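Local coordinates for endoglucanase (Uncultured bacterium, PDB 3X17), which hydrolyses internal beta-1,4-glucosidic bonds of cellulose, as a family 9 endoglucanase with an N-terminal Ig-like domain, at residues 224-227 / 228-232. Sequence-based numbering, arbitrary orientation.
Sequences DEVR and WGLEW. With CA (calcium ion), chain D.
Val226 and Leu230, one turn apart on helix 221-235 of the (alpha/alpha)6 barrel, illustrate how one helix can carry a packed apolar pair and, a step round, a partly exposed charged one. The two apolar side chains run side by side and point the same way, Val226 CG1 resting 3.5 Å from Leu230 CD1. Helix 184-200 packs on both, helix 272-288 adds Trp282 and Ala285 against Leu230, and the Leu230 N to Val226 O hydrogen bond (2.9 Å) fixes the spacing beneath the pair.

The partly exposed side is looser. Here Arg227 and Glu231 form an i to i+4 salt bridge whose hydrogen bond, NH1 to OE2, is straight but weak at 3.4 Å. OE2 meets the guanidinium at its edge, with the carboxylate plane turned 80° from it, and also lies 3.3 Å from Arg227 CD. Arg227 NH2 pairs with Asp293, and Phe296 makes a cation-pi contact. Cutting Glu231 back to an alanine is likely to leave NH1 without this carboxylate and the CD methylene without its neighbour.

At the helix's N-terminal end, Asp224 helps complete a six-residue calcium site: CG lies beside its own backbone N (chi1 -66°), and OD2 binds the calcium ion at 2.5 Å.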
loop_
_atom_site.group_PDB
_atom_site.type_symbol
_atom_site.label_atom_id
_atom_site.label_comp_id
_atom_site.label_asym_id
_atom_site.label_seq_id
_atom_site.Cartn_x
_atom_site.Cartn_y
_atom_site.Cartn_z
ATOM N N ASP A 224 13.970 10.980 -0.805
ATOM C CA ASP A 224 14.932 10.404 -1.736
ATOM C C ASP A 224 14.345 9.194 -2.448
ATOM O O ASP A 224 14.534 9.037 -3.650
ATOM C CB ASP A 224 16.230 10.029 -1.040
ATOM C CG ASP A 224 16.975 11.246 -0.525
ATOM O OD1 ASP A 224 17.121 12.243 -1.279
ATOM O OD2 ASP A 224 17.292 11.243 0.677
ATOM N N GLU A 225 13.630 8.334 -1.723
ATOM C CA GLU A 225 13.084 7.154 -2.390
ATOM C C GLU A 225 12.051 7.584 -3.431
ATOM O O GLU A 225 12.087 7.124 -4.573
ATOM C CB GLU A 225 12.448 6.169 -1.415
ATOM C CG GLU A 225 12.142 4.808 -2.091
ATOM C CD GLU A 225 13.429 4.089 -2.516
ATOM O OE1 GLU A 225 14.396 4.098 -1.714
ATOM O OE2 GLU A 225 13.494 3.593 -3.663
ATOM N N VAL A 226 11.081 8.384 -2.996
ATOM C CA VAL A 226 10.092 8.952 -3.896
ATOM C C VAL A 226 10.756 9.546 -5.131
ATOM O O VAL A 226 10.248 9.408 -6.237
ATOM C CB VAL A 226 9.253 10.047 -3.207
ATOM C CG1 VAL A 226 8.560 10.923 -4.248
ATOM C CG2 VAL A 226 8.230 9.405 -2.243
ATOM N N ARG A 227 11.878 10.233 -4.940
ATOM C CA ARG A 227 12.507 10.914 -6.048
ATOM C C ARG A 227 13.038 9.902 -7.071
ATOM O O ARG A 227 12.928 10.122 -8.254
ATOM C CB ARG A 227 13.651 11.814 -5.553
ATOM C CG ARG A 227 14.084 12.795 -6.613
ATOM C CD ARG A 227 15.569 13.072 -6.633
ATOM N NE ARG A 227 15.923 14.188 -5.766
ATOM C CZ ARG A 227 16.600 15.272 -6.142
ATOM N NH1 ARG A 227 17.034 15.438 -7.400
ATOM N NH2 ARG A 227 16.846 16.201 -5.232
ATOM N N TRP A 228 13.586 8.782 -6.596
ATOM C CA TRP A 228 13.929 7.674 -7.469
ATOM C C TRP A 228 12.753 7.322 -8.380
ATOM O O TRP A 228 12.923 7.181 -9.585
ATOM C CB TRP A 228 14.342 6.441 -6.654
ATOM C CG TRP A 228 14.995 5.340 -7.487
ATOM C CD1 TRP A 228 14.379 4.253 -8.052
ATOM C CD2 TRP A 228 16.386 5.245 -7.851
ATOM N NE1 TRP A 228 15.288 3.510 -8.768
ATOM C CE2 TRP A 228 16.528 4.095 -8.660
ATOM C CE3 TRP A 228 17.518 6.028 -7.577
ATOM C CZ2 TRP A 228 17.765 3.687 -9.171
ATOM C CZ3 TRP A 228 18.757 5.638 -8.121
ATOM C CH2 TRP A 228 18.863 4.487 -8.913
ATOM N N GLY A 229 11.559 7.180 -7.813
ATOM C CA GLY A 229 10.418 6.765 -8.629
ATOM C C GLY A 229 10.043 7.850 -9.612
ATOM O O GLY A 229 9.760 7.578 -10.773
ATOM N N LEU A 230 10.062 9.098 -9.151
ATOM C CA LEU A 230 9.603 10.214 -9.972
ATOM C C LEU A 230 10.567 10.513 -11.120
ATOM O O LEU A 230 10.140 10.945 -12.208
ATOM C CB LEU A 230 9.440 11.460 -9.116
ATOM C CG LEU A 230 8.364 11.344 -8.023
ATOM C CD1 LEU A 230 8.303 12.677 -7.322
ATOM C CD2 LEU A 230 7.028 11.024 -8.703
ATOM N N GLU A 231 11.864 10.328 -10.857
ATOM C CA GLU A 231 12.890 10.519 -11.894
ATOM C C GLU A 231 12.774 9.517 -13.042
ATOM O O GLU A 231 12.984 9.860 -14.216
ATOM C CB GLU A 231 14.284 10.527 -11.272
ATOM C CG GLU A 231 14.519 11.846 -10.548
ATOM C CD GLU A 231 15.928 12.035 -9.995
ATOM O OE1 GLU A 231 16.554 11.031 -9.583
ATOM O OE2 GLU A 231 16.362 13.215 -9.868
ATOM N N TRP A 232 12.303 8.324 -12.712
ATOM C CA TRP A 232 11.919 7.363 -13.732
ATOM C C TRP A 232 10.705 7.769 -14.538
ATOM O O TRP A 232 10.713 7.665 -15.757
ATOM C CB TRP A 232 11.708 5.982 -13.134
ATOM C CG TRP A 232 11.409 5.017 -14.197
ATOM C CD1 TRP A 232 12.251 4.616 -15.198
ATOM C CD2 TRP A 232 10.139 4.416 -14.479
ATOM N NE1 TRP A 232 11.605 3.745 -16.037
ATOM C CE2 TRP A 232 10.295 3.646 -15.652
ATOM C CE3 TRP A 232 8.913 4.385 -13.811
ATOM C CZ2 TRP A 232 9.267 2.891 -16.187
ATOM C CZ3 TRP A 232 7.879 3.632 -14.355
ATOM C CH2 TRP A 232 8.063 2.913 -15.541
HETATM CA CA CA D . 18.511 11.665 2.760
#